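Local atomic coordinates of Lmo2470 protein (Listeria monocytogenes EGD-e, PDB entry 5HL3), a protein that is an internalin of the leucine-rich-repeat class that binds calcium and interacts with host afadin, facilitating the crossing of basement membranes. Residues Y152-L157 / T174-S179; I158-L163 / Q181-P186; R112-P117 / S131-I136; L219-N224 / L242-N247. All blocks are in the same frame, centred on the assembly; numbering follows the deposited sequence. Where two conformers were deposited one is given.

Interaction 1 (Y152-L157 / T174-S179). With CA (calcium ion), chain E.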
loop_
_atom_site.group_PDB
_atom_site.type_symbol
_atom_site.label_atom_id
_atom_site.label_comp_id
_atom_site.label_asym_id
_atom_site.label_seq_id
_atom_site.Cartn_x
_atom_site.Cartn_y
_atom_site.Cartn_z
ATOM N N TYR A 152 9.497 0.714 -0.462
ATOM C CA TYR A 152 8.347 1.012 -1.331
ATOM C C TYR A 152 8.081 -0.215 -2.185
ATOM O O TYR A 152 8.842 -0.504 -3.138
ATOM C CB TYR A 152 8.633 2.238 -2.168
ATOM C CG TYR A 152 8.784 3.499 -1.338
ATOM C CD1 TYR A 152 7.675 4.195 -0.879
ATOM C CD2 TYR A 152 10.060 4.015 -1.022
ATOM C CE1 TYR A 152 7.839 5.341 -0.123
ATOM C CE2 TYR A 152 10.193 5.161 -0.279
ATOM C CZ TYR A 152 9.094 5.809 0.175
ATOM O OH TYR A 152 9.273 6.970 0.957
HETATM N N MSE A 153 6.979 -0.919 -1.882
HETATM C CA MSE A 153 6.651 -2.201 -2.503
HETATM C C MSE A 153 5.169 -2.242 -2.831
HETATM O O MSE A 153 4.482 -3.217 -2.536
HETATM C CB MSE A 153 7.031 -3.336 -1.558
HETATM C CG MSE A 153 8.486 -3.294 -1.078
HETATM SE SE MSE A 153 9.803 -3.781 -2.454
HETATM C CE MSE A 153 9.550 -5.707 -2.275
ATOM N N SER A 154 4.669 -1.186 -3.442
ATOM C CA SER A 154 3.243 -1.076 -3.802
ATOM C C SER A 154 2.966 -1.788 -5.121
ATOM O O SER A 154 3.808 -1.741 -6.026
ATOM C CB SER A 154 2.886 0.399 -3.934
ATOM O OG SER A 154 1.547 0.552 -4.343
ATOM N N GLU A 155 1.806 -2.438 -5.246
ATOM C CA GLU A 155 1.385 -3.066 -6.526
ATOM C C GLU A 155 2.410 -4.071 -7.018
ATOM O O GLU A 155 2.983 -3.936 -8.111
ATOM C CB GLU A 155 1.067 -2.030 -7.613
ATOM C CG GLU A 155 0.235 -2.661 -8.720
ATOM C CD GLU A 155 -0.120 -1.732 -9.821
ATOM O OE1 GLU A 155 0.772 -1.090 -10.399
ATOM O OE2 GLU A 155 -1.317 -1.682 -10.172
HETATM N N MSE A 156 2.576 -5.129 -6.239
HETATM C CA MSE A 156 3.524 -6.189 -6.566
HETATM C C MSE A 156 2.957 -7.572 -6.395
HETATM O O MSE A 156 3.702 -8.541 -6.439
HETATM C CB MSE A 156 4.798 -6.080 -5.691
HETATM C CG MSE A 156 5.518 -4.730 -5.851
HETATM SE SE MSE A 156 7.266 -4.727 -4.975
HETATM C CE MSE A 156 8.226 -5.742 -6.328
ATOM N N LEU A 157 1.628 -7.683 -6.250
ATOM C CA LEU A 157 0.953 -8.966 -5.967
ATOM C C LEU A 157 1.531 -9.699 -4.736
ATOM O O LEU A 157 1.733 -10.920 -4.755
ATOM C CB LEU A 157 0.897 -9.831 -7.214
ATOM C CG LEU A 157 -0.020 -9.258 -8.306
ATOM C CD1 LEU A 157 0.178 -10.074 -9.558
ATOM C CD2 LEU A 157 -1.468 -9.259 -7.902
ATOM N N THR A 174 9.428 4.012 6.890
ATOM C CA THR A 174 8.350 4.018 5.906
ATOM C C THR A 174 8.206 2.668 5.271
ATOM O O THR A 174 9.189 2.114 4.772
ATOM C CB THR A 174 8.583 5.085 4.793
ATOM O OG1 THR A 174 8.576 6.384 5.401
ATOM C CG2 THR A 174 7.501 5.020 3.714
ATOM N N LEU A 175 6.987 2.142 5.256
ATOM C CA LEU A 175 6.688 0.868 4.608
ATOM C C LEU A 175 5.420 1.071 3.788
ATOM O O LEU A 175 4.329 1.291 4.350
ATOM C CB LEU A 175 6.494 -0.229 5.658
ATOM C CG LEU A 175 6.175 -1.627 5.189
ATOM C CD1 LEU A 175 7.207 -2.121 4.187
ATOM C CD2 LEU A 175 6.079 -2.584 6.381
ATOM N N ASP A 176 5.546 1.021 2.464
ATOM C CA ASP A 176 4.420 1.157 1.536
ATOM C C ASP A 176 4.146 -0.196 0.912
ATOM O O ASP A 176 4.924 -0.668 0.085
ATOM C CB ASP A 176 4.693 2.216 0.465
ATOM C CG ASP A 176 3.557 2.374 -0.543
ATOM O OD1 ASP A 176 2.488 1.739 -0.401
ATOM O OD2 ASP A 176 3.761 3.154 -1.515
ATOM N N LEU A 177 3.041 -0.823 1.322
ATOM C CA LEU A 177 2.588 -2.131 0.822
ATOM C C LEU A 177 1.192 -1.974 0.187
ATOM O O LEU A 177 0.414 -2.960 0.135
ATOM C CB LEU A 177 2.574 -3.164 1.943
ATOM C CG LEU A 177 3.964 -3.638 2.374
ATOM C CD1 LEU A 177 3.903 -4.270 3.754
ATOM C CD2 LEU A 177 4.550 -4.569 1.327
ATOM N N SER A 178 0.891 -0.767 -0.301
ATOM C CA SER A 178 -0.427 -0.522 -0.877
ATOM C C SER A 178 -0.614 -1.345 -2.151
ATOM O O SER A 178 0.333 -1.734 -2.793
ATOM C CB SER A 178 -0.636 0.952 -1.160
ATOM O OG SER A 178 0.361 1.450 -2.045
ATOM N N SER A 179 -1.868 -1.527 -2.548
ATOM C CA SER A 179 -2.217 -2.209 -3.790
ATOM C C SER A 179 -1.618 -3.586 -3.911
ATOM O O SER A 179 -1.141 -3.965 -4.981
ATOM C CB SER A 179 -1.848 -1.341 -5.025
ATOM O OG SER A 179 -2.719 -0.219 -5.081
HETATM CA CA CA E . 3.114 -12.895 -4.861
HETATM O O HOH W 1 3.951 -11.327 -6.382
HETATM O O HOH W 2 -0.743 -6.148 -6.468
HETATM O O HOH W 3 1.099 -13.964 -4.150
HETATM O O HOH W 4 2.844 -14.295 -6.667
HETATM O O HOH W 5 5.417 -13.552 -5.238
#
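S154 and S178 meet through their hydroxyls, OG to OG 2.7 Å, at the point where two successive leucine-rich-repeat strands turn into their loops. S154 OG also lies 3.0 Å from S178 O. With OG anti to the backbone N (chi1 177°), S154 lays its hydroxyl across to the neighbouring repeat. The backbone pairs in parallel fashion around this point: M153 N donates to D176 O at 2.9 Å, and E155 N to S178 O at 2.9 Å. The ring of Y152 stands almost perpendicular to the carboxylate of D176, its CD1 3.8 Å from D176 CB, while the far end of the ring runs past T174 CG2.

One shell out, D176 fixes S178. Its OD1 takes both S178 N, closing an Asx turn, and S178 OG on the syn lone pair at 2.7 Å, so one carboxylate oxygen holds the turn and directs the hydroxyl. Further along, a water joins L157 N to S179 O, and L157 O binds the calcium ion at 2.4 Å. N180, an asparagine of the loop after S179, bonds M156 N through OD1 and both M153 O and L177 O through ND2, bridging the two loops. Strand 127-129 packs beside Y152, and strand 196-198 lies beyond T174 and D176, continuing the parallel sheet.

Interaction 2 (I158-L163 / Q181-P186). With CA (calcium ion), chain E.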
loop_
_atom_site.group_PDB
_atom_site.type_symbol
_atom_site.label_atom_id
_atom_site.label_comp_id
_atom_site.label_asym_id
_atom_site.label_seq_id
_atom_site.Cartn_x
_atom_site.Cartn_y
_atom_site.Cartn_z
ATOM N N ILE A 158 1.769 -8.937 -3.667
ATOM C CA ILE A 158 2.282 -9.514 -2.447
ATOM C C ILE A 158 1.118 -10.053 -1.609
ATOM O O ILE A 158 0.146 -9.340 -1.365
ATOM C CB ILE A 158 3.085 -8.476 -1.655
ATOM C CG1 ILE A 158 4.330 -8.109 -2.470
ATOM C CG2 ILE A 158 3.507 -9.046 -0.289
ATOM C CD1 ILE A 158 5.069 -6.885 -1.988
ATOM N N THR A 159 1.233 -11.318 -1.198
ATOM C CA THR A 159 0.276 -11.965 -0.281
ATOM C C THR A 159 0.920 -12.075 1.101
ATOM O O THR A 159 2.145 -11.911 1.261
ATOM C CB THR A 159 -0.221 -13.321 -0.819
ATOM O OG1 THR A 159 0.901 -14.086 -1.284
ATOM C CG2 THR A 159 -1.191 -13.084 -1.983
ATOM N N SER A 160 0.114 -12.363 2.119
ATOM C CA SER A 160 0.611 -12.342 3.501
ATOM C C SER A 160 1.686 -13.402 3.803
ATOM O O SER A 160 2.556 -13.180 4.647
ATOM C CB SER A 160 -0.560 -12.410 4.479
ATOM O OG SER A 160 -1.386 -11.274 4.309
ATOM N N ASP A 161 1.674 -14.504 3.063
ATOM C CA ASP A 161 2.701 -15.531 3.226
ATOM C C ASP A 161 4.088 -15.077 2.713
ATOM O O ASP A 161 5.084 -15.739 2.956
ATOM C CB ASP A 161 2.284 -16.828 2.503
ATOM C CG ASP A 161 2.110 -16.623 0.990
ATOM O OD1 ASP A 161 1.362 -15.728 0.617
ATOM O OD2 ASP A 161 2.725 -17.324 0.150
ATOM N N GLU A 162 4.128 -13.943 2.016
ATOM C CA GLU A 162 5.359 -13.414 1.406
ATOM C C GLU A 162 5.961 -12.258 2.187
ATOM O O GLU A 162 6.999 -11.717 1.788
ATOM C CB GLU A 162 5.030 -12.956 -0.039
ATOM C CG GLU A 162 4.653 -14.112 -0.968
ATOM C CD GLU A 162 4.023 -13.719 -2.298
ATOM O OE1 GLU A 162 3.690 -12.526 -2.485
ATOM O OE2 GLU A 162 3.831 -14.650 -3.130
ATOM N N LEU A 163 5.347 -11.894 3.317
ATOM C CA LEU A 163 5.734 -10.718 4.115
ATOM C C LEU A 163 6.163 -11.121 5.526
ATOM O O LEU A 163 5.311 -11.494 6.359
ATOM C CB LEU A 163 4.548 -9.747 4.192
ATOM C CG LEU A 163 4.716 -8.516 5.087
ATOM C CD1 LEU A 163 5.842 -7.655 4.653
ATOM C CD2 LEU A 163 3.419 -7.749 5.119
ATOM N N GLN A 181 -2.214 -7.907 -2.111
ATOM C CA GLN A 181 -3.276 -8.879 -1.804
ATOM C C GLN A 181 -3.118 -9.380 -0.367
ATOM O O GLN A 181 -3.371 -10.547 -0.075
ATOM C CB GLN A 181 -3.241 -10.038 -2.821
ATOM C CG GLN A 181 -3.544 -9.538 -4.230
ATOM C CD GLN A 181 -3.873 -10.592 -5.305
ATOM O OE1 GLN A 181 -4.145 -10.220 -6.463
ATOM N NE2 GLN A 181 -3.883 -11.850 -4.950
ATOM N N LEU A 182 -2.735 -8.499 0.539
ATOM C CA LEU A 182 -2.560 -8.900 1.940
ATOM C C LEU A 182 -3.913 -9.135 2.585
ATOM O O LEU A 182 -4.801 -8.283 2.526
ATOM C CB LEU A 182 -1.820 -7.811 2.705
ATOM C CG LEU A 182 -0.388 -7.525 2.244
ATOM C CD1 LEU A 182 0.112 -6.262 2.910
ATOM C CD2 LEU A 182 0.529 -8.708 2.554
ATOM N N THR A 183 -4.044 -10.282 3.224
ATOM C CA THR A 183 -5.245 -10.645 3.991
ATOM C C THR A 183 -5.022 -10.433 5.486
ATOM O O THR A 183 -5.984 -10.185 6.229
ATOM C CB THR A 183 -5.679 -12.100 3.732
ATOM O OG1 THR A 183 -4.541 -12.962 3.866
ATOM C CG2 THR A 183 -6.255 -12.237 2.337
ATOM N N THR A 184 -3.773 -10.537 5.923
ATOM C CA THR A 184 -3.349 -10.208 7.277
ATOM C C THR A 184 -2.079 -9.366 7.192
ATOM O O THR A 184 -1.344 -9.391 6.183
ATOM C CB THR A 184 -3.052 -11.451 8.149
ATOM O OG1 THR A 184 -2.049 -12.268 7.549
ATOM C CG2 THR A 184 -4.333 -12.299 8.354
ATOM N N ILE A 185 -1.801 -8.638 8.263
ATOM C CA ILE A 185 -0.553 -7.876 8.406
ATOM C C ILE A 185 0.116 -8.339 9.713
ATOM O O ILE A 185 -0.576 -8.570 10.716
ATOM C CB ILE A 185 -0.866 -6.351 8.395
ATOM C CG1 ILE A 185 0.407 -5.526 8.326
ATOM C CG2 ILE A 185 -1.712 -5.901 9.546
ATOM C CD1 ILE A 185 1.091 -5.496 6.982
ATOM N N PRO A 186 1.442 -8.513 9.724
ATOM C CA PRO A 186 2.070 -8.941 10.971
ATOM C C PRO A 186 1.909 -7.959 12.128
ATOM O O PRO A 186 1.825 -6.747 11.905
ATOM C CB PRO A 186 3.559 -9.016 10.588
ATOM C CG PRO A 186 3.539 -9.331 9.130
ATOM C CD PRO A 186 2.400 -8.525 8.604
HETATM CA CA CA E . 3.114 -12.895 -4.861
HETATM O O HOH W 3 1.099 -13.964 -4.150
HETATM O O HOH W 6 -2.714 -12.739 1.572
HETATM O O HOH W 4 2.844 -14.295 -6.667
HETATM O O HOH W 5 5.417 -13.552 -5.238
HETATM O O HOH W 1 3.951 -11.327 -6.382
#
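S160 reaches T184 across two adjacent coils of the leucine-rich-repeat solenoid, in the loops that follow the sheet strands. Its OG donates to T184 O at 2.7 Å, in the carbonyl plane and on a lone pair. The same OG accepts from T183 N, 3.0 Å from it, in a more bent bond with an N-H...O angle of 136°. One hydroxyl thus ties down two backbone groups of the neighbouring coil. Beside it, Q181 N donates to I158 O at 2.9 Å.

The tight part is the apolar side. L163 has CG anti to the backbone N (chi1 175°), and its CD2 meets I185 CD1 and P186 CD, both at 3.7 Å, crossing these side chains at a slant. L182 CD2 packs against the same L163 methyl, and also against I158 CG2, whose side chain lies alongside it and points the same way.

The other side is polar and watery. T159 CG2 runs beside Q181 CB at 3.8 Å, and a water links S160 N with Q181 O and T183 OG1. In the 3-10 turn of 160-162, D161 OD1 receives the hydroxyl of T159. E162 binds the calcium ion through both carboxylate oxygens, with L157 O and four waters completing the set. E162 OE1, 2.5 Å from the metal, also accepts T159 N from above the carboxylate plane, 56° out of it.

Interaction 3 (R112-P117 / S131-I136)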
loop_
_atom_site.group_PDB
_atom_site.type_symbol
_atom_site.label_atom_id
_atom_site.label_comp_id
_atom_site.label_asym_id
_atom_site.label_seq_id
_atom_site.Cartn_x
_atom_site.Cartn_y
_atom_site.Cartn_z
ATOM N N ARG A 112 6.114 -6.410 -15.605
ATOM C CA ARG A 112 7.458 -6.939 -15.337
ATOM C C ARG A 112 7.495 -7.641 -13.985
ATOM O O ARG A 112 6.749 -7.309 -13.100
ATOM C CB ARG A 112 8.494 -5.809 -15.356
ATOM C CG ARG A 112 8.691 -5.102 -16.683
ATOM C CD ARG A 112 9.533 -5.924 -17.653
ATOM N NE ARG A 112 9.681 -5.230 -18.928
ATOM C CZ ARG A 112 8.857 -5.323 -19.950
ATOM N NH1 ARG A 112 7.838 -6.171 -19.907
ATOM N NH2 ARG A 112 9.076 -4.603 -21.060
ATOM N N ASN A 113 8.366 -8.641 -13.877
ATOM C CA ASN A 113 8.580 -9.434 -12.678
ATOM C C ASN A 113 9.951 -9.125 -12.094
ATOM O O ASN A 113 10.937 -9.010 -12.852
ATOM C CB ASN A 113 8.605 -10.923 -13.034
ATOM C CG ASN A 113 7.329 -11.432 -13.664
ATOM O OD1 ASN A 113 6.225 -11.083 -13.282
ATOM N ND2 ASN A 113 7.490 -12.394 -14.550
ATOM N N LEU A 114 10.046 -9.000 -10.775
ATOM C CA LEU A 114 11.323 -8.744 -10.106
ATOM C C LEU A 114 11.446 -9.548 -8.832
ATOM O O LEU A 114 10.457 -9.724 -8.128
ATOM C CB LEU A 114 11.466 -7.264 -9.688
ATOM C CG LEU A 114 11.580 -6.231 -10.818
ATOM C CD1 LEU A 114 11.568 -4.851 -10.197
ATOM C CD2 LEU A 114 12.839 -6.443 -11.666
ATOM N N SER A 115 12.640 -10.058 -8.535
ATOM C CA SER A 115 12.913 -10.663 -7.229
ATOM C C SER A 115 13.757 -9.710 -6.390
ATOM O O SER A 115 14.485 -8.879 -6.941
ATOM C CB SER A 115 13.595 -12.031 -7.360
ATOM O OG SER A 115 14.795 -11.947 -8.125
ATOM N N LEU A 116 13.640 -9.852 -5.066
ATOM C CA LEU A 116 14.348 -9.040 -4.094
ATOM C C LEU A 116 15.305 -9.932 -3.312
ATOM O O LEU A 116 14.892 -10.618 -2.379
ATOM C CB LEU A 116 13.379 -8.295 -3.159
ATOM C CG LEU A 116 14.050 -7.460 -2.056
ATOM C CD1 LEU A 116 15.187 -6.581 -2.558
ATOM C CD2 LEU A 116 13.010 -6.621 -1.337
ATOM N N PRO A 117 16.589 -9.937 -3.684
ATOM C CA PRO A 117 17.568 -10.722 -2.948
ATOM C C PRO A 117 17.752 -10.264 -1.516
ATOM O O PRO A 117 17.486 -9.113 -1.193
ATOM C CB PRO A 117 18.886 -10.459 -3.718
ATOM C CG PRO A 117 18.497 -10.018 -5.021
ATOM C CD PRO A 117 17.190 -9.332 -4.882
ATOM N N SER A 131 8.005 -0.709 -6.621
ATOM C CA SER A 131 6.559 -0.622 -6.871
ATOM C C SER A 131 6.159 -0.763 -8.337
ATOM O O SER A 131 6.762 -0.199 -9.239
ATOM C CB SER A 131 6.037 0.698 -6.367
ATOM O OG SER A 131 6.318 0.840 -4.981
ATOM N N GLY A 132 5.086 -1.537 -8.545
ATOM C CA GLY A 132 4.474 -1.736 -9.888
ATOM C C GLY A 132 4.908 -3.001 -10.585
ATOM O O GLY A 132 4.386 -3.340 -11.618
ATOM N N ASN A 133 5.876 -3.690 -10.010
ATOM C CA ASN A 133 6.443 -4.897 -10.593
ATOM C C ASN A 133 6.028 -6.121 -9.786
ATOM O O ASN A 133 5.977 -6.077 -8.555
ATOM C CB ASN A 133 7.953 -4.712 -10.643
ATOM C CG ASN A 133 8.344 -3.512 -11.494
ATOM O OD1 ASN A 133 8.133 -3.520 -12.693
ATOM N ND2 ASN A 133 8.871 -2.460 -10.870
ATOM N N ASN A 134 5.690 -7.189 -10.483
ATOM C CA ASN A 134 5.241 -8.399 -9.794
ATOM C C ASN A 134 6.417 -9.038 -9.051
ATOM O O ASN A 134 7.418 -9.425 -9.666
ATOM C CB ASN A 134 4.716 -9.399 -10.838
ATOM C CG ASN A 134 4.332 -10.710 -10.222
ATOM O OD1 ASN A 134 3.644 -10.735 -9.234
ATOM N ND2 ASN A 134 4.851 -11.800 -10.753
ATOM N N LEU A 135 6.306 -9.180 -7.745
ATOM C CA LEU A 135 7.371 -9.800 -6.966
ATOM C C LEU A 135 7.462 -11.301 -7.277
ATOM O O LEU A 135 6.455 -11.999 -7.303
ATOM C CB LEU A 135 7.161 -9.596 -5.467
ATOM C CG LEU A 135 8.279 -10.111 -4.575
ATOM C CD1 LEU A 135 9.478 -9.223 -4.714
ATOM C CD2 LEU A 135 7.828 -10.178 -3.131
ATOM N N ILE A 136 8.685 -11.785 -7.536
ATOM C CA ILE A 136 8.960 -13.203 -7.674
ATOM C C ILE A 136 9.356 -13.711 -6.287
ATOM O O ILE A 136 10.310 -13.210 -5.700
ATOM C CB ILE A 136 10.128 -13.418 -8.628
ATOM C CG1 ILE A 136 9.829 -12.858 -10.007
ATOM C CG2 ILE A 136 10.432 -14.916 -8.741
ATOM C CD1 ILE A 136 11.068 -12.781 -10.868
HETATM O O HOH W 7 5.661 -3.964 -13.966
HETATM O O HOH W 8 11.960 -11.933 -3.921
#
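N113 and N134 lie side by side on one face of a short parallel ladder, pointing the same way, with amide planes 70° apart. N134 ND2 donates to N113 OD1 at 3.0 Å; the oxygen lies in the plane of the N134 amide, but the donor sits well above the N113 carbonyl plane, so the bond misses a lone pair. Three backbone bonds build the ladder: N134 N to R112 O, L114 N to N134 O at 2.9 Å, and I136 N to L114 O at 2.8 Å.

Apolar contacts flank them. I136 CD1 covers N113 CB at 3.8 Å, and L114 CD1 rests on N133 CB at 3.6 Å, while L135 CD1 approaches L116 CB more loosely. Water mediates at both ends: one joins R112 N to G132 O and N133 OD1, another L116 N to I136 O. The amide nitrogen of N133 is satisfied by M130 O and A104 O.

The ladder is a second parallel pairing between adjacent solenoid coils, outside the ten-strand sheet. N133 and N134 lie close to P106 and L157, ligands of two calcium sites. Strand 113-114 lies between strands 100-103 and 127-129, and strand 134-135 follows 127-129, with L135 bonded through its backbone to M156 of the next repeat.

Interaction 4 (L219-N224 / L242-N247)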
loop_
_atom_site.group_PDB
_atom_site.type_symbol
_atom_site.label_atom_id
_atom_site.label_comp_id
_atom_site.label_asym_id
_atom_site.label_seq_id
_atom_site.Cartn_x
_atom_site.Cartn_y
_atom_site.Cartn_z
ATOM N N LEU A 219 -1.471 5.670 9.308
ATOM C CA LEU A 219 -1.848 4.291 9.003
ATOM C C LEU A 219 -2.971 4.380 7.982
ATOM O O LEU A 219 -4.074 4.821 8.314
ATOM C CB LEU A 219 -2.271 3.550 10.274
ATOM C CG LEU A 219 -2.749 2.110 10.129
ATOM C CD1 LEU A 219 -1.738 1.265 9.380
ATOM C CD2 LEU A 219 -3.019 1.508 11.475
ATOM N N ASN A 220 -2.723 3.907 6.768
ATOM C CA ASN A 220 -3.719 4.012 5.695
ATOM C C ASN A 220 -4.300 2.636 5.407
ATOM O O ASN A 220 -3.601 1.767 4.920
ATOM C CB ASN A 220 -3.078 4.616 4.430
ATOM C CG ASN A 220 -4.102 4.930 3.374
ATOM O OD1 ASN A 220 -5.241 4.471 3.447
ATOM N ND2 ASN A 220 -3.713 5.682 2.381
ATOM N N LEU A 221 -5.582 2.452 5.746
ATOM C CA LEU A 221 -6.308 1.204 5.507
ATOM C C LEU A 221 -7.442 1.378 4.519
ATOM O O LEU A 221 -8.360 0.559 4.470
ATOM C CB LEU A 221 -6.834 0.613 6.830
ATOM C CG LEU A 221 -5.827 0.373 7.956
ATOM C CD1 LEU A 221 -6.476 -0.163 9.202
ATOM C CD2 LEU A 221 -4.678 -0.492 7.562
ATOM N N ARG A 222 -7.397 2.442 3.720
ATOM C CA ARG A 222 -8.468 2.710 2.759
ATOM C C ARG A 222 -8.630 1.537 1.798
ATOM O O ARG A 222 -7.657 0.902 1.407
ATOM C CB ARG A 222 -8.134 3.985 1.978
ATOM C CG ARG A 222 -9.141 4.434 0.941
ATOM C CD ARG A 222 -8.764 5.835 0.450
ATOM N NE ARG A 222 -9.849 6.510 -0.279
ATOM C CZ ARG A 222 -9.973 6.491 -1.598
ATOM N NH1 ARG A 222 -9.093 5.810 -2.313
ATOM N NH2 ARG A 222 -10.969 7.137 -2.206
ATOM N N HIS A 223 -9.864 1.249 1.410
ATOM C CA HIS A 223 -10.126 0.213 0.424
ATOM C C HIS A 223 -9.596 -1.160 0.838
ATOM O O HIS A 223 -8.863 -1.804 0.095
ATOM C CB HIS A 223 -9.608 0.623 -0.975
ATOM C CG HIS A 223 -10.611 1.379 -1.801
ATOM N ND1 HIS A 223 -11.833 0.842 -2.157
ATOM C CD2 HIS A 223 -10.560 2.606 -2.375
ATOM C CE1 HIS A 223 -12.494 1.708 -2.902
ATOM N NE2 HIS A 223 -11.749 2.787 -3.044
ATOM N N ASN A 224 -9.990 -1.619 2.020
ATOM C CA ASN A 224 -9.712 -2.989 2.459
ATOM C C ASN A 224 -11.076 -3.666 2.650
ATOM O O ASN A 224 -12.079 -3.222 2.069
ATOM C CB ASN A 224 -8.805 -2.963 3.688
ATOM C CG ASN A 224 -7.351 -2.904 3.294
ATOM O OD1 ASN A 224 -6.769 -3.920 2.978
ATOM N ND2 ASN A 224 -6.797 -1.735 3.244
ATOM N N LEU A 242 -5.671 7.892 10.649
ATOM C CA LEU A 242 -6.059 6.507 10.374
ATOM C C LEU A 242 -7.110 6.577 9.273
ATOM O O LEU A 242 -8.260 6.983 9.516
ATOM C CB LEU A 242 -6.624 5.835 11.626
ATOM C CG LEU A 242 -7.221 4.433 11.484
ATOM C CD1 LEU A 242 -6.177 3.480 10.971
ATOM C CD2 LEU A 242 -7.746 3.932 12.815
ATOM N N ASN A 243 -6.753 6.146 8.078
ATOM C CA ASN A 243 -7.675 6.235 6.945
ATOM C C ASN A 243 -8.447 4.935 6.834
ATOM O O ASN A 243 -7.863 3.904 6.570
ATOM C CB ASN A 243 -6.912 6.554 5.656
ATOM C CG ASN A 243 -7.844 6.955 4.519
ATOM O OD1 ASN A 243 -9.006 6.515 4.452
ATOM N ND2 ASN A 243 -7.362 7.772 3.630
ATOM N N LEU A 244 -9.765 5.009 7.066
ATOM C CA LEU A 244 -10.651 3.838 6.995
ATOM C C LEU A 244 -11.641 4.002 5.849
ATOM O O LEU A 244 -12.635 3.253 5.777
ATOM C CB LEU A 244 -11.402 3.648 8.324
ATOM C CG LEU A 244 -10.500 3.462 9.537
ATOM C CD1 LEU A 244 -11.304 3.312 10.835
ATOM C CD2 LEU A 244 -9.545 2.288 9.388
ATOM N N ASP A 245 -11.399 4.912 4.934
ATOM C CA ASP A 245 -12.369 5.180 3.861
ATOM C C ASP A 245 -12.600 3.928 3.028
ATOM O O ASP A 245 -11.714 3.108 2.822
ATOM C CB ASP A 245 -11.837 6.310 2.954
ATOM C CG ASP A 245 -12.908 7.151 2.326
ATOM O OD1 ASP A 245 -13.916 7.393 2.978
ATOM O OD2 ASP A 245 -12.649 7.693 1.226
ATOM N N TYR A 246 -13.818 3.757 2.532
ATOM C CA TYR A 246 -14.123 2.636 1.643
ATOM C C TYR A 246 -13.843 1.258 2.275
ATOM O O TYR A 246 -13.262 0.355 1.673
ATOM C CB TYR A 246 -13.497 2.816 0.250
ATOM C CG TYR A 246 -14.185 3.857 -0.589
ATOM C CD1 TYR A 246 -15.458 3.609 -1.112
ATOM C CD2 TYR A 246 -13.602 5.090 -0.843
ATOM C CE1 TYR A 246 -16.127 4.550 -1.880
ATOM C CE2 TYR A 246 -14.278 6.040 -1.628
ATOM C CZ TYR A 246 -15.517 5.760 -2.123
ATOM O OH TYR A 246 -16.181 6.703 -2.902
ATOM N N ASN A 247 -14.337 1.099 3.490
ATOM C CA ASN A 247 -14.414 -0.206 4.162
ATOM C C ASN A 247 -15.885 -0.478 4.487
ATOM O O ASN A 247 -16.764 0.177 3.900
ATOM C CB ASN A 247 -13.460 -0.265 5.365
ATOM C CG ASN A 247 -12.024 -0.464 4.930
ATOM O OD1 ASN A 247 -11.601 -1.582 4.666
ATOM N ND2 ASN A 247 -11.263 0.619 4.873
HETATM O O HOH W 9 -13.418 -1.107 -0.600
#
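The H223 and Y246 rings are almost parallel (1°) but slid past each other, centroids 4.6 Å apart, so that they hardly overlap. The imidazole face is met by Y246 CB instead, a CH-pi contact 3.5 Å from the ring centroid. R222 has CG anti to the backbone N (chi1 -179°) and runs extended from there to NE, which brings it alongside D245 and Y246. Its NE makes a long, weak salt bridge to D245 OD2 at 3.4 Å, near the guanidinium plane, while Y246 CD2 lies over a guanidinium face and the two planes stand nearly perpendicular. The other carboxylate oxygen, D245 OD1, accepts from the backbone N of S264 and of Q263.

N220 and N243 stand side by side on one face of the sheet, their amide planes nearly parallel, 3° apart, N220 OD1 touching N243 CB at 3.5 Å. Each OD1 closes an Asx turn, taking R222 N and D245 N respectively. On the other face L219 CD2 meets L242 CD1 at 3.8 Å, and L221 packs on L244. Parallel bonds such as L221 N to N243 O at 2.8 Å join the backbones.

L221 O receives N247 ND2 at 2.9 Å and N224 ND2 from the opposite face of its plane; N247 ND2 also donates to L244 O. As rungs of the asparagine ladder of leucine-rich repeats, buried N224 and N247 thus give loop carbonyls of buried residues donors from side-chain amides.

How the interactions relate
All four contacts join neighbouring coils of one solenoid. Interactions 1 and 2 are consecutive levels of the same pair of coils, their centres 11 Å apart, and share a calcium ion: L157 of interaction 1 and E162 of interaction 2 are its protein ligands, and its four waters belong to both. Interaction 3 lies one repeat earlier, with its centre 11 Å from that of interaction 1; S154 O to G132 N at 2.8 Å and M156 O to L135 N at 3.0 Å are probable hydrogen bonds between them. Interaction 4 lies further along the sheet reached by interaction 1, their nearest atoms about 7 Å apart, and about 13 Å from interaction 3.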